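Local coordinates for glutathione S-transferase, N-terminal domain protein (Pseudomonas putida, PDB 4NAX) that probably acts as a glutathione transferase and binds one molecule of oxidized glutathione disulfide per subunit, at residues A[116-121]-A[165-170]; A[130-135]-A[151-156]; A[191-194]-A[198-201]; A[216-219]-A[223-226]. One frame throughout, in Å; residues are numbered along the deposited sequence. Where two conformers were deposited one is given.

Contact 1 (A[116-121]-A[165-170])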
loop_
_atom_site.group_PDB
_atom_site.type_symbol
_atom_site.label_atom_id
_atom_site.label_comp_id
_atom_site.label_asym_id
_atom_site.label_seq_id
_atom_site.Cartn_x
_atom_site.Cartn_y
_atom_site.Cartn_z
ATOM N N LEU A 116 6.530 -4.573 7.908
ATOM C CA LEU A 116 5.624 -4.659 6.772
ATOM C C LEU A 116 4.264 -4.032 7.087
ATOM O O LEU A 116 3.652 -3.411 6.242
ATOM C CB LEU A 116 5.479 -6.098 6.282
ATOM C CG LEU A 116 6.736 -6.749 5.736
ATOM C CD1 LEU A 116 6.489 -8.203 5.356
ATOM C CD2 LEU A 116 7.291 -6.006 4.533
ATOM N N GLN A 117 3.795 -4.206 8.316
ATOM C CA GLN A 117 2.597 -3.543 8.788
ATOM C C GLN A 117 2.696 -2.028 8.617
ATOM O O GLN A 117 1.807 -1.392 8.050
ATOM C CB GLN A 117 2.371 -3.895 10.254
ATOM C CG GLN A 117 1.349 -3.065 10.992
ATOM C CD GLN A 117 1.397 -3.441 12.455
ATOM O OE1 GLN A 117 0.743 -4.379 12.896
ATOM N NE2 GLN A 117 2.275 -2.784 13.189
ATOM N N TRP A 118 3.777 -1.432 9.116
ATOM C CA TRP A 118 3.902 0.006 9.001
ATOM C C TRP A 118 4.117 0.484 7.561
ATOM O O TRP A 118 3.645 1.563 7.193
ATOM C CB TRP A 118 4.968 0.526 9.957
ATOM C CG TRP A 118 4.517 0.453 11.396
ATOM C CD1 TRP A 118 5.044 -0.344 12.387
ATOM C CD2 TRP A 118 3.433 1.169 12.002
ATOM N NE1 TRP A 118 4.357 -0.149 13.561
ATOM C CE2 TRP A 118 3.364 0.774 13.350
ATOM C CE3 TRP A 118 2.516 2.105 11.539
ATOM C CZ2 TRP A 118 2.424 1.325 14.240
ATOM C CZ3 TRP A 118 1.601 2.645 12.410
ATOM C CH2 TRP A 118 1.558 2.249 13.747
ATOM N N LEU A 119 4.777 -0.336 6.750
ATOM C CA LEU A 119 4.875 -0.068 5.321
ATOM C C LEU A 119 3.499 -0.026 4.648
ATOM O O LEU A 119 3.211 0.858 3.846
ATOM C CB LEU A 119 5.789 -1.102 4.657
ATOM C CG LEU A 119 5.963 -0.961 3.149
ATOM C CD1 LEU A 119 6.602 0.366 2.773
ATOM C CD2 LEU A 119 6.765 -2.146 2.603
ATOM N N MET A 120 2.648 -0.990 4.999
ATOM C CA MET A 120 1.290 -1.036 4.440
ATOM C C MET A 120 0.434 0.148 4.926
ATOM O O MET A 120 -0.340 0.716 4.159
ATOM C CB MET A 120 0.624 -2.347 4.843
ATOM C CG MET A 120 1.209 -3.570 4.156
ATOM S SD MET A 120 0.882 -3.553 2.387
ATOM C CE MET A 120 1.785 -5.039 1.937
ATOM N N PHE A 121 0.596 0.536 6.186
ATOM C CA PHE A 121 -0.047 1.712 6.745
ATOM C C PHE A 121 0.334 2.947 5.909
ATOM O O PHE A 121 -0.510 3.802 5.581
ATOM C CB PHE A 121 0.351 1.858 8.219
ATOM C CG PHE A 121 0.048 3.197 8.839
ATOM C CD1 PHE A 121 -1.184 3.460 9.400
ATOM C CD2 PHE A 121 1.021 4.169 8.886
ATOM C CE1 PHE A 121 -1.436 4.677 10.008
ATOM C CE2 PHE A 121 0.768 5.393 9.483
ATOM C CZ PHE A 121 -0.470 5.647 10.034
ATOM N N ASP A 165 2.537 9.757 15.785
ATOM C CA ASP A 165 3.108 10.470 16.914
ATOM C C ASP A 165 3.055 9.622 18.179
ATOM O O ASP A 165 4.024 9.550 18.941
ATOM C CB ASP A 165 2.367 11.787 17.118
ATOM C CG ASP A 165 3.126 12.755 17.976
ATOM O OD1 ASP A 165 4.195 13.215 17.547
ATOM O OD2 ASP A 165 2.626 13.070 19.081
ATOM N N ARG A 166 1.905 8.997 18.420
ATOM C CA ARG A 166 1.749 8.156 19.593
ATOM C C ARG A 166 2.674 6.954 19.499
ATOM O O ARG A 166 3.252 6.509 20.499
ATOM C CB ARG A 166 0.299 7.729 19.795
ATOM C CG ARG A 166 -0.601 8.907 20.173
ATOM C CD ARG A 166 -2.017 8.470 20.535
ATOM N NE ARG A 166 -2.691 7.824 19.408
ATOM C CZ ARG A 166 -3.310 8.458 18.410
ATOM N NH1 ARG A 166 -3.877 7.761 17.431
ATOM N NH2 ARG A 166 -3.376 9.777 18.387
ATOM N N HIS A 167 2.803 6.396 18.297
ATOM C CA HIS A 167 3.664 5.240 18.123
ATOM C C HIS A 167 5.136 5.575 18.408
ATOM O O HIS A 167 5.876 4.769 18.968
ATOM C CB HIS A 167 3.516 4.688 16.699
ATOM C CG HIS A 167 4.428 3.545 16.428
ATOM N ND1 HIS A 167 4.248 2.311 17.003
ATOM C CD2 HIS A 167 5.575 3.470 15.718
ATOM C CE1 HIS A 167 5.234 1.515 16.630
ATOM N NE2 HIS A 167 6.049 2.195 15.850
ATOM N N LEU A 168 5.564 6.751 17.971
ATOM C CA LEU A 168 6.976 7.128 18.031
ATOM C C LEU A 168 7.438 7.640 19.397
ATOM O O LEU A 168 8.632 7.781 19.640
ATOM C CB LEU A 168 7.287 8.161 16.940
ATOM C CG LEU A 168 7.270 7.564 15.526
ATOM C CD1 LEU A 168 7.259 8.685 14.500
ATOM C CD2 LEU A 168 8.462 6.634 15.286
ATOM N N LYS A 169 6.504 7.924 20.286
ATOM C CA LYS A 169 6.884 8.315 21.632
ATOM C C LYS A 169 7.782 7.256 22.265
ATOM O O LYS A 169 7.440 6.089 22.297
ATOM C CB LYS A 169 5.657 8.550 22.505
ATOM C CG LYS A 169 6.050 9.084 23.870
ATOM C CD LYS A 169 4.922 9.769 24.603
ATOM C CE LYS A 169 5.444 10.368 25.896
ATOM N NZ LYS A 169 6.361 11.521 25.665
ATOM N N GLY A 170 8.955 7.675 22.735
ATOM C CA GLY A 170 9.906 6.749 23.352
ATOM C C GLY A 170 10.757 5.916 22.404
ATOM O O GLY A 170 11.527 5.076 22.856
#

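Contact 2 (A[130-135]-A[151-156]). With GDS (oxidized glutathione disulfide), chain F.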
loop_
_atom_site.group_PDB
_atom_site.type_symbol
_atom_site.label_atom_id
_atom_site.label_comp_id
_atom_site.label_asym_id
_atom_site.label_seq_id
_atom_site.Cartn_x
_atom_site.Cartn_y
_atom_site.Cartn_z
ATOM N N PHE A 130 -2.308 12.002 2.387
ATOM C CA PHE A 130 -1.542 13.211 2.283
ATOM C C PHE A 130 -1.609 13.759 0.855
ATOM O O PHE A 130 -1.669 14.969 0.629
ATOM C CB PHE A 130 -0.066 13.028 2.704
ATOM C CG PHE A 130 0.188 12.809 4.177
ATOM C CD1 PHE A 130 -0.801 12.593 5.110
ATOM C CD2 PHE A 130 1.517 12.773 4.606
ATOM C CE1 PHE A 130 -0.482 12.362 6.440
ATOM C CE2 PHE A 130 1.834 12.529 5.918
ATOM C CZ PHE A 130 0.832 12.326 6.841
ATOM N N GLY A 131 -1.602 12.861 -0.124
ATOM C CA GLY A 131 -1.706 13.291 -1.503
ATOM C C GLY A 131 -2.995 14.048 -1.785
ATOM O O GLY A 131 -3.000 14.978 -2.590
ATOM N N GLN A 132 -4.096 13.674 -1.128
ATOM C CA GLN A 132 -5.346 14.403 -1.313
ATOM C C GLN A 132 -5.298 15.783 -0.665
ATOM O O GLN A 132 -5.909 16.717 -1.179
ATOM C CB GLN A 132 -6.562 13.625 -0.812
ATOM C CG GLN A 132 -6.732 12.214 -1.371
ATOM C CD GLN A 132 -6.340 12.106 -2.816
ATOM O OE1 GLN A 132 -6.935 12.744 -3.685
ATOM N NE2 GLN A 132 -5.336 11.300 -3.088
ATOM N N VAL A 133 -4.583 15.926 0.454
ATOM C CA VAL A 133 -4.358 17.258 1.011
ATOM C C VAL A 133 -3.616 18.116 -0.022
ATOM O O VAL A 133 -3.945 19.285 -0.214
ATOM C CB VAL A 133 -3.601 17.225 2.341
ATOM C CG1 VAL A 133 -3.251 18.634 2.811
ATOM C CG2 VAL A 133 -4.466 16.516 3.386
ATOM N N GLY A 134 -2.617 17.545 -0.695
ATOM C CA GLY A 134 -1.940 18.272 -1.742
ATOM C C GLY A 134 -2.924 18.737 -2.810
ATOM O O GLY A 134 -2.901 19.906 -3.233
ATOM N N PHE A 135 -3.822 17.857 -3.240
ATOM C CA PHE A 135 -4.782 18.256 -4.266
ATOM C C PHE A 135 -5.662 19.421 -3.809
ATOM O O PHE A 135 -5.873 20.378 -4.564
ATOM C CB PHE A 135 -5.679 17.104 -4.714
ATOM C CG PHE A 135 -6.591 17.499 -5.833
ATOM C CD1 PHE A 135 -6.064 17.758 -7.093
ATOM C CD2 PHE A 135 -7.943 17.718 -5.614
ATOM C CE1 PHE A 135 -6.882 18.205 -8.118
ATOM C CE2 PHE A 135 -8.760 18.154 -6.636
ATOM C CZ PHE A 135 -8.231 18.395 -7.885
ATOM N N ASP A 151 -11.369 19.447 4.034
ATOM C CA ASP A 151 -11.390 19.195 5.466
ATOM C C ASP A 151 -11.408 17.688 5.782
ATOM O O ASP A 151 -10.762 17.233 6.744
ATOM C CB ASP A 151 -12.571 19.926 6.095
ATOM C CG ASP A 151 -12.399 21.464 6.111
ATOM O OD1 ASP A 151 -11.313 22.005 5.804
ATOM O OD2 ASP A 151 -13.393 22.129 6.465
ATOM N N ARG A 152 -12.085 16.905 4.957
ATOM C CA ARG A 152 -12.067 15.441 5.092
ATOM C C ARG A 152 -10.635 14.925 5.078
ATOM O O ARG A 152 -10.228 14.140 5.937
ATOM C CB ARG A 152 -12.885 14.793 3.967
ATOM C CG ARG A 152 -12.759 13.284 3.823
ATOM C CD ARG A 152 -13.699 12.743 2.748
ATOM N NE ARG A 152 -13.539 11.317 2.471
ATOM C CZ ARG A 152 -14.030 10.313 3.200
ATOM N NH1 ARG A 152 -14.746 10.541 4.303
ATOM N NH2 ARG A 152 -13.807 9.053 2.812
ATOM N N TYR A 153 -9.859 15.349 4.088
ATOM C CA TYR A 153 -8.496 14.842 3.914
ATOM C C TYR A 153 -7.496 15.451 4.906
ATOM O O TYR A 153 -6.587 14.761 5.389
ATOM C CB TYR A 153 -8.052 14.926 2.432
ATOM C CG TYR A 153 -9.003 14.091 1.594
ATOM C CD1 TYR A 153 -9.066 12.723 1.760
ATOM C CD2 TYR A 153 -9.898 14.672 0.729
ATOM C CE1 TYR A 153 -9.975 11.950 1.081
ATOM C CE2 TYR A 153 -10.825 13.910 0.049
ATOM C CZ TYR A 153 -10.867 12.554 0.228
ATOM O OH TYR A 153 -11.831 11.833 -0.435
ATOM N N VAL A 154 -7.707 16.708 5.280
ATOM C CA VAL A 154 -6.909 17.323 6.332
ATOM C C VAL A 154 -7.137 16.604 7.669
ATOM O O VAL A 154 -6.194 16.260 8.382
ATOM C CB VAL A 154 -7.215 18.825 6.466
ATOM C CG1 VAL A 154 -6.626 19.419 7.739
ATOM C CG2 VAL A 154 -6.683 19.534 5.235
ATOM N N ASN A 155 -8.400 16.399 8.037
ATOM C CA ASN A 155 -8.719 15.738 9.286
ATOM C C ASN A 155 -8.180 14.318 9.306
ATOM O O ASN A 155 -7.648 13.862 10.319
ATOM C CB ASN A 155 -10.217 15.784 9.541
ATOM C CG ASN A 155 -10.679 17.172 9.970
ATOM O OD1 ASN A 155 -9.920 17.932 10.575
ATOM N ND2 ASN A 155 -11.916 17.523 9.630
ATOM N N GLU A 156 -8.289 13.610 8.185
ATOM C CA GLU A 156 -7.745 12.254 8.128
ATOM C C GLU A 156 -6.223 12.256 8.233
ATOM O O GLU A 156 -5.636 11.399 8.903
ATOM C CB GLU A 156 -8.227 11.533 6.880
ATOM C CG GLU A 156 -7.631 10.162 6.671
ATOM C CD GLU A 156 -7.910 9.161 7.780
ATOM O OE1 GLU A 156 -8.726 9.420 8.704
ATOM O OE2 GLU A 156 -7.260 8.098 7.744
HETATM N N1 GDS F . -5.134 -0.166 4.832
HETATM C CA1 GDS F . -6.069 -0.795 5.774
HETATM C C1 GDS F . -6.057 -2.281 5.540
HETATM O OE1 GDS F . -6.251 -3.057 6.500
HETATM O OE2 GDS F . -5.841 -2.694 4.386
HETATM C CB1 GDS F . -7.488 -0.244 5.553
HETATM C CG1 GDS F . -8.450 -0.784 6.594
HETATM C CD1 GDS F . -9.794 -0.090 6.574
HETATM O O1 GDS F . -10.041 0.836 5.802
HETATM N N2 GDS F . -10.676 -0.571 7.450
HETATM C CA2 GDS F . -12.010 0.002 7.627
HETATM C C2 GDS F . -12.180 0.486 9.047
HETATM O O2 GDS F . -11.867 -0.256 9.978
HETATM C CB2 GDS F . -13.085 -1.035 7.307
HETATM S SG2 GDS F . -13.022 -1.706 5.654
HETATM N N3 GDS F . -12.725 1.684 9.228
HETATM C CA3 GDS F . -13.017 2.193 10.567
HETATM C C3 GDS F . -12.967 3.682 10.666
HETATM O OE3 GDS F . -12.659 4.356 9.644
HETATM O OE4 GDS F . -13.247 4.179 11.783
HETATM N N4 GDS F . -10.879 1.811 3.141
HETATM C CA4 GDS F . -9.866 2.300 2.220
HETATM C C4 GDS F . -8.752 1.320 1.916
HETATM O OE5 GDS F . -8.998 0.105 1.992
HETATM O OE6 GDS F . -7.659 1.794 1.541
HETATM C C5 GDS F . -12.154 2.172 3.055
HETATM O O5 GDS F . -12.570 2.922 2.179
HETATM C CA5 GDS F . -13.090 1.574 4.073
HETATM N N5 GDS F . -14.093 2.533 4.493
HETATM C CB5 GDS F . -13.772 0.338 3.467
HETATM S SG5 GDS F . -14.674 -0.657 4.657
HETATM C CA6 GDS F . -13.923 5.992 6.710
HETATM C C6 GDS F . -14.448 7.024 5.735
HETATM O OE7 GDS F . -14.828 8.143 6.149
HETATM O OE8 GDS F . -14.491 6.728 4.520
HETATM N N6 GDS F . -13.520 6.621 7.958
HETATM C CB6 GDS F . -15.012 4.986 7.078
HETATM C CG6 GDS F . -15.309 3.972 5.984
HETATM C CD6 GDS F . -14.112 3.080 5.704
HETATM O O6 GDS F . -13.238 2.859 6.545
#

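Contact 3 (A[191-194]-A[198-201])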
loop_
_atom_site.group_PDB
_atom_site.type_symbol
_atom_site.label_atom_id
_atom_site.label_comp_id
_atom_site.label_asym_id
_atom_site.label_seq_id
_atom_site.Cartn_x
_atom_site.Cartn_y
_atom_site.Cartn_z
ATOM N N ASN A 191 6.830 16.075 2.507
ATOM C CA ASN A 191 6.084 16.660 1.406
ATOM C C ASN A 191 4.853 17.428 1.880
ATOM O O ASN A 191 4.528 18.489 1.338
ATOM C CB ASN A 191 5.666 15.586 0.404
ATOM C CG ASN A 191 5.551 16.127 -0.998
ATOM O OD1 ASN A 191 6.485 16.740 -1.497
ATOM N ND2 ASN A 191 4.428 15.884 -1.642
ATOM N N LEU A 192 4.176 16.881 2.891
ATOM C CA LEU A 192 2.991 17.496 3.436
ATOM C C LEU A 192 3.304 18.872 4.016
ATOM O O LEU A 192 2.544 19.831 3.804
ATOM C CB LEU A 192 2.374 16.583 4.489
ATOM C CG LEU A 192 1.100 17.050 5.175
ATOM C CD1 LEU A 192 -0.053 17.089 4.201
ATOM C CD2 LEU A 192 0.789 16.126 6.339
ATOM N N VAL A 193 4.399 18.973 4.763
ATOM C CA VAL A 193 4.708 20.203 5.491
ATOM C C VAL A 193 5.577 21.196 4.726
ATOM O O VAL A 193 5.598 22.371 5.078
ATOM C CB VAL A 193 5.293 19.915 6.895
ATOM C CG1 VAL A 193 4.341 19.019 7.671
ATOM C CG2 VAL A 193 6.692 19.335 6.844
ATOM N N GLU A 194 6.266 20.737 3.686
ATOM C CA GLU A 194 7.093 21.588 2.845
ATOM C C GLU A 194 6.358 21.899 1.546
ATOM O O GLU A 194 5.681 22.924 1.448
ATOM C CB GLU A 194 8.482 20.965 2.613
ATOM C CG GLU A 194 9.288 20.817 3.893
ATOM C CD GLU A 194 10.754 20.457 3.689
ATOM O OE1 GLU A 194 11.415 20.181 4.717
ATOM O OE2 GLU A 194 11.259 20.436 2.538
ATOM N N ALA A 198 1.250 22.717 3.989
ATOM C CA ALA A 198 0.135 22.318 4.853
ATOM C C ALA A 198 0.498 22.209 6.325
ATOM O O ALA A 198 -0.251 21.655 7.123
ATOM C CB ALA A 198 -0.475 21.014 4.362
ATOM N N ARG A 199 1.641 22.765 6.686
ATOM C CA ARG A 199 2.112 22.693 8.062
ATOM C C ARG A 199 1.075 23.215 9.080
ATOM O O ARG A 199 0.741 22.542 10.065
ATOM C CB ARG A 199 3.426 23.455 8.162
ATOM C CG ARG A 199 4.202 23.129 9.401
ATOM C CD ARG A 199 5.408 24.020 9.551
ATOM N NE ARG A 199 6.176 23.471 10.645
ATOM C CZ ARG A 199 7.198 22.647 10.483
ATOM N NH1 ARG A 199 7.603 22.323 9.262
ATOM N NH2 ARG A 199 7.824 22.165 11.543
ATOM N N ASP A 200 0.544 24.405 8.824
ATOM C CA ASP A 200 -0.459 24.993 9.703
ATOM C C ASP A 200 -1.809 24.276 9.559
ATOM O O ASP A 200 -2.503 24.012 10.555
ATOM C CB ASP A 200 -0.614 26.493 9.412
ATOM C CG ASP A 200 0.621 27.311 9.801
ATOM O OD1 ASP A 200 1.532 26.791 10.488
ATOM O OD2 ASP A 200 0.676 28.499 9.415
ATOM N N LEU A 201 -2.171 23.941 8.325
ATOM C CA LEU A 201 -3.436 23.246 8.066
ATOM C C LEU A 201 -3.575 21.946 8.889
ATOM O O LEU A 201 -4.647 21.616 9.365
ATOM C CB LEU A 201 -3.558 22.887 6.576
ATOM C CG LEU A 201 -4.656 23.368 5.644
ATOM C CD1 LEU A 201 -4.635 22.418 4.446
ATOM C CD2 LEU A 201 -6.015 23.414 6.323
HETATM O O HOH W 1 3.376 24.984 5.409
#

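Contact 4 (A[216-219]-A[223-226]). Unlike the reference sequence in segment 223-226: His225 (reference Arg).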
loop_
_atom_site.group_PDB
_atom_site.type_symbol
_atom_site.label_atom_id
_atom_site.label_comp_id
_atom_site.label_asym_id
_atom_site.label_seq_id
_atom_site.Cartn_x
_atom_site.Cartn_y
_atom_site.Cartn_z
ATOM N N ASN A 216 15.523 13.750 12.417
ATOM C CA ASN A 216 16.585 12.757 12.425
ATOM C C ASN A 216 16.753 12.113 11.021
ATOM O O ASN A 216 17.862 11.889 10.536
ATOM C CB ASN A 216 16.293 11.624 13.416
ATOM C CG ASN A 216 16.266 12.053 14.868
ATOM O OD1 ASN A 216 15.761 11.288 15.721
ATOM N ND2 ASN A 216 16.810 13.217 15.184
ATOM N N PHE A 217 15.634 11.802 10.384
ATOM C CA PHE A 217 15.612 11.213 9.054
ATOM C C PHE A 217 16.323 12.133 8.052
ATOM O O PHE A 217 17.195 11.697 7.285
ATOM C CB PHE A 217 14.160 11.010 8.641
ATOM C CG PHE A 217 13.977 10.369 7.284
ATOM C CD1 PHE A 217 14.162 9.006 7.109
ATOM C CD2 PHE A 217 13.584 11.119 6.197
ATOM C CE1 PHE A 217 13.951 8.414 5.875
ATOM C CE2 PHE A 217 13.356 10.540 4.967
ATOM C CZ PHE A 217 13.527 9.174 4.801
ATOM N N LEU A 218 15.985 13.419 8.099
ATOM C CA LEU A 218 16.504 14.367 7.125
ATOM C C LEU A 218 17.995 14.664 7.322
ATOM O O LEU A 218 18.655 15.137 6.409
ATOM C CB LEU A 218 15.669 15.655 7.118
ATOM C CG LEU A 218 14.225 15.490 6.646
ATOM C CD1 LEU A 218 13.437 16.770 6.865
ATOM C CD2 LEU A 218 14.150 15.051 5.199
ATOM N N GLU A 219 18.531 14.377 8.500
ATOM C CA GLU A 219 19.971 14.526 8.750
ATOM C C GLU A 219 20.807 13.445 8.078
ATOM O O GLU A 219 22.022 13.594 7.940
ATOM C CB GLU A 219 20.262 14.509 10.268
ATOM C CG GLU A 219 19.802 15.770 10.999
ATOM C CD GLU A 219 19.659 15.589 12.510
ATOM O OE1 GLU A 219 19.009 16.452 13.158
ATOM O OE2 GLU A 219 20.181 14.583 13.052
ATOM N N VAL A 223 19.644 10.111 2.784
ATOM C CA VAL A 223 18.356 10.783 2.592
ATOM C C VAL A 223 18.549 12.048 1.789
ATOM O O VAL A 223 17.834 12.282 0.811
ATOM C CB VAL A 223 17.664 11.044 3.935
ATOM C CG1 VAL A 223 16.468 11.963 3.792
ATOM C CG2 VAL A 223 17.228 9.733 4.591
ATOM N N GLN A 224 19.504 12.881 2.184
ATOM C CA GLN A 224 19.728 14.122 1.428
ATOM C C GLN A 224 20.085 13.858 -0.030
ATOM O O GLN A 224 19.589 14.550 -0.920
ATOM C CB GLN A 224 20.773 15.003 2.115
ATOM C CG GLN A 224 20.238 15.650 3.383
ATOM C CD GLN A 224 19.054 16.592 3.145
ATOM O OE1 GLN A 224 19.024 17.346 2.167
ATOM N NE2 GLN A 224 18.060 16.529 4.028
ATOM N N HIS A 225 20.889 12.827 -0.294
ATOM C CA HIS A 225 21.162 12.483 -1.697
ATOM C C HIS A 225 19.908 11.981 -2.402
ATOM O O HIS A 225 19.573 12.431 -3.493
ATOM C CB HIS A 225 22.226 11.396 -1.823
ATOM C CG HIS A 225 23.587 11.831 -1.398
ATOM N ND1 HIS A 225 24.199 12.954 -1.906
ATOM C CD2 HIS A 225 24.473 11.270 -0.548
ATOM C CE1 HIS A 225 25.405 13.066 -1.385
ATOM N NE2 HIS A 225 25.585 12.070 -0.539
ATOM N N GLY A 226 19.227 11.025 -1.781
ATOM C CA GLY A 226 18.090 10.400 -2.431
ATOM C C GLY A 226 16.931 11.336 -2.711
ATOM O O GLY A 226 16.203 11.151 -3.679
#

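Contact 1 (A[116-121]-A[165-170])
His167 spends its ring nitrogen NE2 on a hydrogen bond to the main-chain O of Met174, in the loop that follows, and rests one face of the same ring on Trp118. The pair joins two long helices of the all-helical C-terminal half of the glutathione transferase fold, 109-137 and 148-168. Their backbones stand well apart here, with the CA atoms of Trp118 and His167 10.5 Å from each other, and the two aromatic side chains span the gap. His167 gets there by a first torsion that sets CG anti to its backbone N (chi1 177°), carrying the imidazole off its helix and to the NE1-CE2-CZ2 side of the indole. The imidazole and the six-membered ring of Trp118 meet obliquely, planes at 43° and centroids 4.4 Å apart. Trp118 CZ2 comes closest, 3.5 Å from His167 ND1. On the other side of the indole lies the amide of Gln117, whose OE1 bonds to the backbone N of Phe88 of the second subunit; the Phe88 ring of that subunit also meets Trp118 edge-to-face. With an alanine in place of this histidine the indole would probably lose the ring resting on it, and Met174 O the donor it bonds to. At the far end of the indole, Trp118 CZ3 sits 3.8 Å above the centre of the Phe121 ring.

Contact 2 (A[130-135]-A[151-156])
Gln132 lays its CB over one face of the Tyr153 ring, a CH-pi contact 3.8 Å from CB to the ring centroid, with the CB direction 25° off the ring normal. The chain bends at chi2 (-37°) and carries the amide away from the ring, where NE2 bonds to Pro128 O and OE1 accepts bonds from Tyr153 and Arg152 of the second subunit. One residue on, Val133 turns CG2 to the backbone of the other helix, 3.4 Å from Tyr153 O, an oxygen that also accepts a bond from Ser157 OG. The same methyl lies 4.2 Å from Val154 CG2. On the far side of the Tyr153 ring, Arg152 CG stands 4.0 Å above the ring centre. Its extended chain then takes the guanidinium to a carboxylate of a glutathione disulfide held largely by the second subunit: NH1 bonds to OE7 and NH2 to OE8 of the ligand, each at 3.0 Å. A leucine in place of Arg152 would probably leave that carboxylate, and Gln132 OE1 of the second subunit, without this donor. This is helix packing in the helical C-terminal domain of the glutathione transferase fold, at the subunit interface: helices 109-137 and 148-168 run roughly antiparallel, at 141° and 8.4 Å between local axes, and a third helix, 180-193, closes the bundle by setting Leu192 against Phe130 and Val133.

Contact 3 (A[191-194]-A[198-201])
The chain doubles back just after helix 180-193, bringing the CA atoms of Val193 and Arg199 to 4.4 Å as Glu194 leaves helical geometry. A backbone bond closes the turn: Ala198 N donates to Leu192 O, six residues back, at 3.2 Å and with an N-H...O angle of 144°. The donor lies nearly along the C=O axis, the C=O...N angle being 161°. Next to it, a water accepts from Arg199 N at 3.1 Å and gives a weak bond to Val193 O, bridging the second pair of main-chain groups where no direct bond forms. Alongside the bond, the Ala198 methyl sits against the carbonyl it closes on, and Leu192 adds CD1 at 4.0 Å from Ala198 CB. The Leu192 branch reaches it because CG is anti to the backbone N (chi1 -179°), which swings the branch off the helix, so that CD1 meets the turn. This is the exit of a core helix of the glutathione transferase C-terminal domain, and its apolar side faces inward: Leu192 also packs on Leu161 of helix 148-168, while Ala198 meets Val133 of helix 109-137. Beside it, Val193 holds CG2 in the crowded position between its N and its carbonyl carbon, with CB 4.2 Å from Arg199 CB. Farther out the Arg199 chain, partly open to solvent, runs extended and crosses Val193 obliquely, but it was modelled in two conformers, so the approach of NH1 to CG2 is doubtful. Phe204 touches both Val193 and Arg199.

Contact 4 (A[216-219]-A[223-226])
Val223 meets Phe217 and Leu218 at the corner where helix 208-219 gives way to the short helix 221-226, late in the helical part of the glutathione transferase chain. Its CG2 stands over the centre of the Phe217 ring in a CH-pi contact, 3.8 Å from the centroid and only 13° off the ring normal. CG1 takes the neighbouring part of the ring, 3.6 Å from Phe217 CE2, and also meets Leu218 CD2 at 4.1 Å. Thus both methyls of the valine sit on the one ring, which the Phe217 torsion (chi1 -179°) turns toward the second helix. Behind, the backbone of the first helix presses in as well, with Phe217 O 3.3 Å from Val223 CG2. Ile36 of helix 31-41 touches both Val223 and Phe217, so the corner is packed against the thioredoxin-like half. Gln224, next in sequence, works on the outer side: its chain folds at chi2 and brings the amide back to the last turn of the preceding helix. There NE2 donates a nearly straight bond of 2.8 Å to Leu218 O, meeting a lone pair in the carbonyl plane, with the oxygen 12° out of the glutamine amide plane.

Contacts 1 and 2 tie the same two helices, 109-137 and 148-168, at points about 19 Å apart between centres, and both border the second subunit. Contact 1 relies on one pair of rings between well-separated backbones and is only partly buried; contact 2 is buried, with close apolar packing and an arginine that reaches a ligand. Contact 3, also buried, continues the core of contact 2, with Val133 CG1 3.8 Å from Leu192 CD1, yet is held by a main-chain bond and a water. Contact 4, partly buried, touches none of the others or the second subunit; it too closes a corner between near neighbours in sequence, but with a side-chain amide.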